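Long-range contacts in PelD (PDB 4ETX), which probably acts as a cyclic di-GMP effector in pellicle formation, binding the dinucleotide at a site that includes its GGDEF-like domain: residues 168-173 against 217-222; 189-194 against 232-237; 211-216 against 247-252. All coordinates share one frame; numbering follows the deposited sequence.

Contact 1: 168-173 against 217-222; sequences QRFSQY and VQLRLR
F170 and V217 mark the closest backbone approach of the helix 168-173 to the strand 217-222, with their CA atoms 5.5 Å apart. The two short axes pass at 7.6 Å and at 122° between their directions, so the helix runs obliquely over the strand. No hydrogen bond spans the contact; it is held by apolar groups. V217, buried and pointing toward the helix, is the centre of the contact, and its two methyls are shared out among three side chains. CG1 lies 3.5 Å from CD1 of Y173, approaching the ring obliquely, and is also 3.7 Å from CD of R169, so the aliphatic part of the arginine makes that touch. CG2 instead faces F170, 3.7 Å from its CD1. With CG anti to the backbone N (chi1 -174°), the F170 ring is carried out from the helix onto the strand. There L219 CB sits over one face, a CH-pi contact 4.3 Å from the ring centroid and nearly on the ring normal, while the carbonyl O of V217 lies at the edge of the ring, 3.6 Å from CD1. The R169 chain also packs over one face of the Y173 ring, and the Y173 hydroxyl is hydrogen-bonded to R14 in helix 2-18. In the GGDEF-like domain this is helix-on-sheet packing. F170 also touches L231 and L233 of the neighbouring strand 228-234, while Q218 points away from helix 165-184; its side chain touches E209 of helix 201-210 and its NE2 is hydrogen-bonded to L208 O.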
loop_
_atom_site.group_PDB
_atom_site.type_symbol
_atom_site.label_atom_id
_atom_site.label_comp_id
_atom_site.label_asym_id
_atom_site.label_seq_id
_atom_site.Cartn_x
_atom_site.Cartn_y
_atom_site.Cartn_z
ATOM N N GLN A 168 -11.911 -7.986 3.347
ATOM C CA GLN A 168 -10.507 -8.375 3.528
ATOM C C GLN A 168 -9.564 -7.355 2.908
ATOM O O GLN A 168 -8.580 -6.969 3.530
ATOM C CB GLN A 168 -10.233 -9.760 2.917
ATOM C CG GLN A 168 -10.433 -10.942 3.867
ATOM C CD GLN A 168 -10.823 -12.226 3.133
ATOM O OE1 GLN A 168 -10.847 -12.275 1.902
ATOM N NE2 GLN A 168 -11.152 -13.267 3.892
ATOM N N ARG A 169 -9.881 -6.920 1.686
ATOM C CA ARG A 169 -9.066 -5.927 0.963
ATOM C C ARG A 169 -9.066 -4.546 1.647
ATOM O O ARG A 169 -8.013 -3.924 1.761
ATOM C CB ARG A 169 -9.499 -5.818 -0.515
ATOM C CG ARG A 169 -8.520 -5.028 -1.421
ATOM C CD ARG A 169 -9.063 -4.817 -2.849
ATOM N NE ARG A 169 -9.157 -6.064 -3.614
ATOM C CZ ARG A 169 -10.298 -6.679 -3.937
ATOM N NH1 ARG A 169 -11.476 -6.169 -3.581
ATOM N NH2 ARG A 169 -10.265 -7.810 -4.625
ATOM N N PHE A 170 -10.248 -4.084 2.084
ATOM C CA PHE A 170 -10.409 -2.829 2.843
ATOM C C PHE A 170 -9.596 -2.833 4.143
ATOM O O PHE A 170 -8.923 -1.860 4.476
ATOM C CB PHE A 170 -11.895 -2.586 3.191
ATOM C CG PHE A 170 -12.157 -1.247 3.851
ATOM C CD1 PHE A 170 -12.535 -0.146 3.084
ATOM C CD2 PHE A 170 -12.010 -1.091 5.220
ATOM C CE1 PHE A 170 -12.750 1.093 3.673
ATOM C CE2 PHE A 170 -12.226 0.144 5.826
ATOM C CZ PHE A 170 -12.595 1.239 5.047
ATOM N N SER A 171 -9.702 -3.922 4.894
ATOM C CA SER A 171 -8.962 -4.066 6.139
ATOM C C SER A 171 -7.434 -4.018 5.943
ATOM O O SER A 171 -6.729 -3.372 6.713
ATOM C CB SER A 171 -9.368 -5.371 6.836
ATOM O OG SER A 171 -8.473 -5.658 7.892
ATOM N N GLN A 172 -6.937 -4.695 4.909
ATOM C CA GLN A 172 -5.506 -4.748 4.655
ATOM C C GLN A 172 -5.046 -3.373 4.188
ATOM O O GLN A 172 -4.056 -2.846 4.699
ATOM C CB GLN A 172 -5.149 -5.807 3.595
ATOM C CG GLN A 172 -3.631 -5.900 3.303
ATOM C CD GLN A 172 -3.308 -6.423 1.917
ATOM O OE1 GLN A 172 -3.712 -5.840 0.910
ATOM N NE2 GLN A 172 -2.534 -7.507 1.856
ATOM N N TYR A 173 -5.793 -2.788 3.243
ATOM C CA TYR A 173 -5.437 -1.484 2.696
ATOM C C TYR A 173 -5.424 -0.427 3.828
ATOM O O TYR A 173 -4.547 0.421 3.875
ATOM C CB TYR A 173 -6.365 -1.073 1.531
ATOM C CG TYR A 173 -6.110 -1.707 0.131
ATOM C CD1 TYR A 173 -6.441 -0.997 -1.045
ATOM C CD2 TYR A 173 -5.553 -2.984 -0.012
ATOM C CE1 TYR A 173 -6.233 -1.551 -2.337
ATOM C CE2 TYR A 173 -5.332 -3.547 -1.295
ATOM C CZ TYR A 173 -5.683 -2.837 -2.443
ATOM O OH TYR A 173 -5.473 -3.396 -3.687
ATOM N N VAL A 217 -11.015 1.499 -1.966
ATOM C CA VAL A 217 -11.715 0.311 -1.450
ATOM C C VAL A 217 -12.917 0.721 -0.598
ATOM O O VAL A 217 -12.876 1.752 0.101
ATOM C CB VAL A 217 -10.788 -0.651 -0.621
ATOM C CG1 VAL A 217 -9.862 -1.448 -1.540
ATOM C CG2 VAL A 217 -9.964 0.107 0.410
ATOM N N GLN A 218 -13.980 -0.079 -0.631
ATOM C CA GLN A 218 -15.218 0.313 0.054
ATOM C C GLN A 218 -15.701 -0.751 0.995
ATOM O O GLN A 218 -15.372 -1.931 0.831
ATOM C CB GLN A 218 -16.326 0.644 -0.960
ATOM C CG GLN A 218 -15.872 1.586 -2.090
ATOM C CD GLN A 218 -16.985 1.918 -3.083
ATOM O OE1 GLN A 218 -17.936 1.148 -3.245
ATOM N NE2 GLN A 218 -16.850 3.060 -3.781
ATOM N N LEU A 219 -16.503 -0.334 1.975
ATOM C CA LEU A 219 -17.168 -1.267 2.887
ATOM C C LEU A 219 -18.581 -0.762 3.123
ATOM O O LEU A 219 -18.772 0.410 3.456
ATOM C CB LEU A 219 -16.417 -1.354 4.211
ATOM C CG LEU A 219 -16.611 -2.558 5.120
ATOM C CD1 LEU A 219 -15.965 -3.787 4.482
ATOM C CD2 LEU A 219 -15.978 -2.246 6.476
ATOM N N ARG A 220 -19.560 -1.644 2.908
ATOM C CA ARG A 220 -20.981 -1.347 3.100
ATOM C C ARG A 220 -21.380 -1.749 4.501
ATOM O O ARG A 220 -21.166 -2.902 4.883
ATOM C CB ARG A 220 -21.824 -2.163 2.117
ATOM C CG ARG A 220 -21.350 -2.070 0.677
ATOM C CD ARG A 220 -21.940 -3.186 -0.206
ATOM N NE ARG A 220 -21.533 -4.537 0.185
ATOM C CZ ARG A 220 -21.681 -5.616 -0.584
ATOM N NH1 ARG A 220 -22.200 -5.507 -1.805
ATOM N NH2 ARG A 220 -21.299 -6.809 -0.139
ATOM N N LEU A 221 -21.985 -0.827 5.250
ATOM C CA LEU A 221 -22.306 -1.071 6.665
ATOM C C LEU A 221 -23.629 -0.449 7.119
ATOM O O LEU A 221 -24.171 0.437 6.452
ATOM C CB LEU A 221 -21.158 -0.549 7.561
ATOM C CG LEU A 221 -19.724 -1.063 7.341
ATOM C CD1 LEU A 221 -18.738 -0.197 8.111
ATOM C CD2 LEU A 221 -19.544 -2.548 7.706
ATOM N N ARG A 222 -24.153 -0.926 8.253
ATOM C CA ARG A 222 -25.210 -0.214 8.968
ATOM C C ARG A 222 -24.654 0.343 10.273
ATOM O O ARG A 222 -23.953 -0.361 11.004
ATOM C CB ARG A 222 -26.435 -1.105 9.243
ATOM C CG ARG A 222 -27.256 -1.409 8.000
ATOM C CD ARG A 222 -28.750 -1.678 8.260
ATOM N NE ARG A 222 -29.406 -1.762 6.956
ATOM C CZ ARG A 222 -30.093 -0.783 6.367
ATOM N NH1 ARG A 222 -30.302 0.380 6.980
ATOM N NH2 ARG A 222 -30.599 -0.993 5.158
#

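Contact 2: 189-194 against 232-237; sequences CLYAFE and VLLPLT
C189 faces L234 and Y191 faces V232 as antiparallel hydrogen-bonded pairs, with L190 and L233 between them as the non-hydrogen-bonded pair; the strand axes come within 4.8 Å at 161° between their directions. Y191 and V232 exchange two short, nearly straight bonds, with Y191 N to V232 O at 2.8 Å. C189 and L234 are less even: L234 N reaches C189 O at 2.8 Å, whereas C189 N lies 3.2 Å from L234 O and approaches it tilted from the carbonyl plane. That carbonyl has a second donor, because the strand ends at L234 and the chain turns back on itself, letting the T237 hydroxyl give a 2.6 Å bond from OG1 to L234 O. The two donors come from opposite faces of the carbonyl plane. On the side of C189, Y191 and V232, the L234 methyl CD1 meets the edge of the Y191 ring, 3.9 Å from CE2, and V232 CG2 meets the edge of the F193 ring, 3.8 Å from CE2. F193 belongs to no pair here, but its CG lies beside the backbone N (chi1 -57°), and the ring swings back over the neighbouring strand. The Y191 hydroxyl is hydrogen-bonded to S242 O of helix 239-256. On the other side L190 CD2 packs 3.9 Å from L233 CB, facing F170 of helix 165-184. All the touching residues are buried, so the ladder satisfies main-chain groups shut off from water. T237 binds cyclic di-GMP in another structure of this protein; none is bound here. The OG1-L234 O bond probably fixes the rotation of its side chain; if the hydroxyl meets the ligand while that bond holds, it could do so only as an acceptor.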
loop_
_atom_site.group_PDB
_atom_site.type_symbol
_atom_site.label_atom_id
_atom_site.label_comp_id
_atom_site.label_asym_id
_atom_site.label_seq_id
_atom_site.Cartn_x
_atom_site.Cartn_y
_atom_site.Cartn_z
ATOM N N CYS A 189 -6.997 9.181 2.753
ATOM C CA CYS A 189 -8.259 9.772 3.182
ATOM C C CYS A 189 -9.397 8.761 3.283
ATOM O O CYS A 189 -9.576 7.922 2.390
ATOM C CB CYS A 189 -8.673 10.887 2.229
ATOM S SG CYS A 189 -9.977 11.947 2.937
ATOM N N LEU A 190 -10.153 8.846 4.380
ATOM C CA LEU A 190 -11.358 8.047 4.564
ATOM C C LEU A 190 -12.566 8.959 4.455
ATOM O O LEU A 190 -12.646 9.976 5.170
ATOM C CB LEU A 190 -11.383 7.418 5.962
ATOM C CG LEU A 190 -10.958 5.971 6.200
ATOM C CD1 LEU A 190 -10.856 5.718 7.691
ATOM C CD2 LEU A 190 -11.934 4.962 5.553
ATOM N N TYR A 191 -13.494 8.597 3.583
ATOM C CA TYR A 191 -14.796 9.248 3.508
ATOM C C TYR A 191 -15.839 8.258 3.996
ATOM O O TYR A 191 -15.858 7.100 3.539
ATOM C CB TYR A 191 -15.141 9.618 2.043
ATOM C CG TYR A 191 -14.549 10.908 1.506
ATOM C CD1 TYR A 191 -15.071 12.156 1.884
ATOM C CD2 TYR A 191 -13.467 10.891 0.598
ATOM C CE1 TYR A 191 -14.538 13.356 1.373
ATOM C CE2 TYR A 191 -12.925 12.069 0.104
ATOM C CZ TYR A 191 -13.455 13.302 0.502
ATOM O OH TYR A 191 -12.920 14.478 0.021
ATOM N N ALA A 192 -16.734 8.724 4.864
ATOM C CA ALA A 192 -17.944 7.984 5.208
ATOM C C ALA A 192 -19.206 8.686 4.687
ATOM O O ALA A 192 -19.475 9.846 5.056
ATOM C CB ALA A 192 -18.040 7.824 6.717
ATOM N N PHE A 193 -20.004 7.973 3.891
ATOM C CA PHE A 193 -21.266 8.518 3.386
ATOM C C PHE A 193 -22.442 7.855 4.103
ATOM O O PHE A 193 -22.708 6.683 3.888
ATOM C CB PHE A 193 -21.373 8.308 1.875
ATOM C CG PHE A 193 -20.238 8.915 1.088
ATOM C CD1 PHE A 193 -20.270 10.265 0.726
ATOM C CD2 PHE A 193 -19.127 8.139 0.708
ATOM C CE1 PHE A 193 -19.221 10.843 -0.007
ATOM C CE2 PHE A 193 -18.066 8.724 -0.030
ATOM C CZ PHE A 193 -18.116 10.058 -0.377
ATOM N N GLU A 194 -23.127 8.602 4.955
ATOM C CA GLU A 194 -24.286 8.095 5.681
ATOM C C GLU A 194 -25.548 8.507 4.920
ATOM O O GLU A 194 -25.735 9.694 4.611
ATOM C CB GLU A 194 -24.321 8.638 7.126
ATOM C CG GLU A 194 -25.450 8.019 8.012
ATOM C CD GLU A 194 -25.629 8.736 9.360
ATOM O OE1 GLU A 194 -25.000 9.793 9.563
ATOM O OE2 GLU A 194 -26.415 8.259 10.215
ATOM N N VAL A 232 -15.292 4.708 2.339
ATOM C CA VAL A 232 -14.405 4.663 1.211
ATOM C C VAL A 232 -13.011 5.092 1.691
ATOM O O VAL A 232 -12.843 6.203 2.250
ATOM C CB VAL A 232 -14.860 5.598 0.059
ATOM C CG1 VAL A 232 -13.968 5.370 -1.176
ATOM C CG2 VAL A 232 -16.345 5.350 -0.330
ATOM N N LEU A 233 -12.029 4.219 1.486
ATOM C CA LEU A 233 -10.625 4.593 1.718
ATOM C C LEU A 233 -9.896 4.912 0.406
ATOM O O LEU A 233 -9.973 4.145 -0.556
ATOM C CB LEU A 233 -9.890 3.501 2.517
ATOM C CG LEU A 233 -8.372 3.650 2.677
ATOM C CD1 LEU A 233 -8.039 4.729 3.740
ATOM C CD2 LEU A 233 -7.703 2.283 3.037
ATOM N N LEU A 234 -9.187 6.040 0.395
ATOM C CA LEU A 234 -8.350 6.467 -0.726
ATOM C C LEU A 234 -6.885 6.326 -0.290
ATOM O O LEU A 234 -6.314 7.237 0.316
ATOM C CB LEU A 234 -8.682 7.911 -1.128
ATOM C CG LEU A 234 -10.189 8.270 -1.254
ATOM C CD1 LEU A 234 -10.368 9.750 -1.618
ATOM C CD2 LEU A 234 -10.855 7.407 -2.265
ATOM N N PRO A 235 -6.283 5.161 -0.540
ATOM C CA PRO A 235 -4.845 5.039 -0.169
ATOM C C PRO A 235 -3.951 5.966 -0.977
ATOM O O PRO A 235 -4.273 6.288 -2.126
ATOM C CB PRO A 235 -4.497 3.578 -0.523
ATOM C CG PRO A 235 -5.844 2.888 -0.829
ATOM C CD PRO A 235 -6.778 3.986 -1.278
ATOM N N LEU A 236 -2.819 6.366 -0.383
ATOM C CA LEU A 236 -1.758 7.083 -1.105
ATOM C C LEU A 236 -2.317 8.287 -1.840
ATOM O O LEU A 236 -2.021 8.514 -3.011
ATOM C CB LEU A 236 -1.031 6.154 -2.091
ATOM C CG LEU A 236 -0.284 4.984 -1.451
ATOM C CD1 LEU A 236 0.259 4.005 -2.499
ATOM C CD2 LEU A 236 0.851 5.523 -0.525
ATOM N N THR A 237 -3.139 9.054 -1.139
ATOM C CA THR A 237 -3.801 10.156 -1.782
ATOM C C THR A 237 -3.624 11.438 -0.976
ATOM O O THR A 237 -3.955 11.492 0.198
ATOM C CB THR A 237 -5.288 9.820 -2.012
ATOM O OG1 THR A 237 -5.923 9.611 -0.741
ATOM C CG2 THR A 237 -5.454 8.583 -2.800
#

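Contact 3: 211-216 against 247-252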
loop_
_atom_site.group_PDB
_atom_site.type_symbol
_atom_site.label_atom_id
_atom_site.label_comp_id
_atom_site.label_asym_id
_atom_site.label_seq_id
_atom_site.Cartn_x
_atom_site.Cartn_y
_atom_site.Cartn_z
ATOM N N SER A 211 -18.956 3.938 -8.588
ATOM C CA SER A 211 -17.866 4.927 -8.758
ATOM C C SER A 211 -16.454 4.423 -8.421
ATOM O O SER A 211 -15.471 5.086 -8.735
ATOM C CB SER A 211 -18.108 6.162 -7.889
ATOM O OG SER A 211 -17.890 5.864 -6.508
ATOM N N GLN A 212 -16.364 3.290 -7.737
ATOM C CA GLN A 212 -15.091 2.734 -7.310
ATOM C C GLN A 212 -14.127 2.608 -8.504
ATOM O O GLN A 212 -14.492 2.078 -9.547
ATOM C CB GLN A 212 -15.339 1.381 -6.656
ATOM C CG GLN A 212 -14.135 0.701 -6.055
ATOM C CD GLN A 212 -13.625 -0.461 -6.916
ATOM O OE1 GLN A 212 -13.369 -1.556 -6.404
ATOM N NE2 GLN A 212 -13.474 -0.230 -8.213
ATOM N N ARG A 213 -12.907 3.103 -8.321
ATOM C CA ARG A 213 -11.876 3.112 -9.368
ATOM C C ARG A 213 -10.479 2.969 -8.725
ATOM O O ARG A 213 -10.312 3.304 -7.569
ATOM C CB ARG A 213 -12.003 4.379 -10.250
ATOM C CG ARG A 213 -12.010 5.694 -9.465
ATOM C CD ARG A 213 -13.088 6.685 -9.982
ATOM N NE ARG A 213 -13.723 7.504 -8.911
ATOM C CZ ARG A 213 -14.274 8.706 -9.124
ATOM N NH1 ARG A 213 -14.829 9.384 -8.127
ATOM N NH2 ARG A 213 -14.256 9.248 -10.345
ATOM N N GLY A 214 -9.505 2.434 -9.467
ATOM C CA GLY A 214 -8.118 2.196 -8.971
ATOM C C GLY A 214 -7.695 2.302 -7.499
ATOM O O GLY A 214 -7.339 3.365 -7.019
ATOM N N LEU A 215 -7.669 1.212 -6.765
ATOM C CA LEU A 215 -7.107 1.247 -5.368
ATOM C C LEU A 215 -8.067 1.777 -4.290
ATOM O O LEU A 215 -7.931 1.463 -3.103
ATOM C CB LEU A 215 -5.769 2.004 -5.289
ATOM C CG LEU A 215 -4.448 1.228 -5.100
ATOM C CD1 LEU A 215 -4.375 -0.028 -5.902
ATOM C CD2 LEU A 215 -3.178 2.102 -5.275
ATOM N N ASP A 216 -9.047 2.584 -4.688
ATOM C CA ASP A 216 -10.091 2.932 -3.707
ATOM C C ASP A 216 -10.764 1.644 -3.270
ATOM O O ASP A 216 -10.985 0.766 -4.099
ATOM C CB ASP A 216 -11.066 3.930 -4.305
ATOM C CG ASP A 216 -10.367 5.219 -4.734
ATOM O OD1 ASP A 216 -9.225 5.506 -4.260
ATOM O OD2 ASP A 216 -10.950 5.961 -5.533
ATOM N N GLN A 247 -15.179 16.044 -5.892
ATOM C CA GLN A 247 -15.582 16.874 -7.037
ATOM C C GLN A 247 -16.069 15.980 -8.190
ATOM O O GLN A 247 -17.147 16.208 -8.721
ATOM C CB GLN A 247 -14.477 17.851 -7.475
ATOM C CG GLN A 247 -14.952 18.893 -8.546
ATOM C CD GLN A 247 -13.967 20.056 -8.800
ATOM O OE1 GLN A 247 -12.779 19.852 -9.109
ATOM N NE2 GLN A 247 -14.478 21.288 -8.701
ATOM N N ARG A 248 -15.285 14.967 -8.563
ATOM C CA ARG A 248 -15.737 13.954 -9.534
ATOM C C ARG A 248 -17.053 13.286 -9.111
ATOM O O ARG A 248 -17.954 13.097 -9.925
ATOM C CB ARG A 248 -14.649 12.900 -9.769
ATOM C CG ARG A 248 -13.424 13.443 -10.578
ATOM C CD ARG A 248 -12.524 12.308 -11.107
ATOM N NE ARG A 248 -11.985 11.483 -10.028
ATOM C CZ ARG A 248 -10.940 11.804 -9.268
ATOM N NH1 ARG A 248 -10.276 12.942 -9.460
ATOM N NH2 ARG A 248 -10.555 10.969 -8.318
ATOM N N LEU A 249 -17.155 12.931 -7.831
ATOM C CA LEU A 249 -18.338 12.279 -7.301
ATOM C C LEU A 249 -19.588 13.180 -7.450
ATOM O O LEU A 249 -20.689 12.711 -7.826
ATOM C CB LEU A 249 -18.074 11.866 -5.853
ATOM C CG LEU A 249 -18.619 10.575 -5.247
ATOM C CD1 LEU A 249 -18.334 9.369 -6.140
ATOM C CD2 LEU A 249 -18.066 10.328 -3.838
ATOM N N ARG A 250 -19.424 14.472 -7.181
ATOM C CA ARG A 250 -20.547 15.418 -7.305
ATOM C C ARG A 250 -21.037 15.541 -8.758
ATOM O O ARG A 250 -22.226 15.671 -8.996
ATOM C CB ARG A 250 -20.197 16.801 -6.738
ATOM C CG ARG A 250 -19.956 16.799 -5.238
ATOM C CD ARG A 250 -19.938 18.248 -4.637
ATOM N NE ARG A 250 -19.787 18.238 -3.178
ATOM C CZ ARG A 250 -20.784 18.112 -2.297
ATOM N NH1 ARG A 250 -22.044 17.965 -2.713
ATOM N NH2 ARG A 250 -20.522 18.131 -0.984
ATOM N N ILE A 251 -20.099 15.515 -9.695
ATOM C CA ILE A 251 -20.388 15.522 -11.125
ATOM C C ILE A 251 -21.182 14.254 -11.507
ATOM O O ILE A 251 -22.189 14.331 -12.213
ATOM C CB ILE A 251 -19.075 15.634 -11.947
ATOM C CG1 ILE A 251 -18.482 17.053 -11.818
ATOM C CG2 ILE A 251 -19.329 15.290 -13.422
ATOM C CD1 ILE A 251 -17.042 17.180 -12.354
ATOM N N LEU A 252 -20.738 13.112 -10.993
ATOM C CA LEU A 252 -21.435 11.851 -11.195
ATOM C C LEU A 252 -22.872 11.875 -10.626
ATOM O O LEU A 252 -23.820 11.457 -11.285
ATOM C CB LEU A 252 -20.597 10.704 -10.608
ATOM C CG LEU A 252 -21.105 9.259 -10.666
ATOM C CD1 LEU A 252 -21.448 8.776 -12.087
ATOM C CD2 LEU A 252 -20.073 8.325 -9.986
#
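S211 opens the loop 211-216, which faces helix 239-256 and carries the RxxD sequence R213-G214-L215-D216, the signature of the inhibitory-type cyclic di-GMP site of GGDEF domains. Its CB rests against two leucine methyls of the helix, 3.6 Å from CD2 of L252 and 3.7 Å from CD1 of L249, while its hydroxyl is hydrogen-bonded to L208 O in the last turn of helix 201-210. Next toward the helix is R213. Its CG stands between the backbone N and the carbonyl carbon (chi1 53°), and further bends at chi2 and chi3 bring the guanidinium across the R248 side chain. NE of R248 lies over one face of the R213 guanidinium, 3.2 Å from NH2, and that NH2 lies at the edge of the R248 group. The planes are 78° apart, almost perpendicular, and both atoms are donors, so no bond joins them. The same R213 group reaches L249, with NH1 4.0 Å from CD1. R213, D216 and R248 all contact cyclic di-GMP in a structure of this protein, and two arginines gathered here suit a site that receives phosphates; no ligand is bound to this chain in the model. Past G214, L215 has a positive phi (81°) and turns its side chain to helix 2-18, touching R7, L11 and R14. The turn is closed by D216 N bonding to R213 O at 3.2 Å. D216 then points back toward the helix, packing on Y245 without reaching the arginine: its OD2 stops 5.7 Å from NH2 of R248.

From the N terminus, the first segments come in the order 168-173, 189-194, 211-216 and their partners follow in the same order, 217-222, 232-237, 247-252. Contact 1 closes a loop of 43 intervening residues, contact 2 one of 37 and contact 3 one of 30; each pair crosses and none nests. Contact 2 joins two central strands of the four-stranded sheet. Contact 1 lays helix 165-184 on one face of that sheet. Contact 3 brings the ligand-binding loop to helix 239-256 on the other face, where F193 meets L249 and L234 meets D216. Together they tie both helical layers and the cyclic di-GMP site to one sheet.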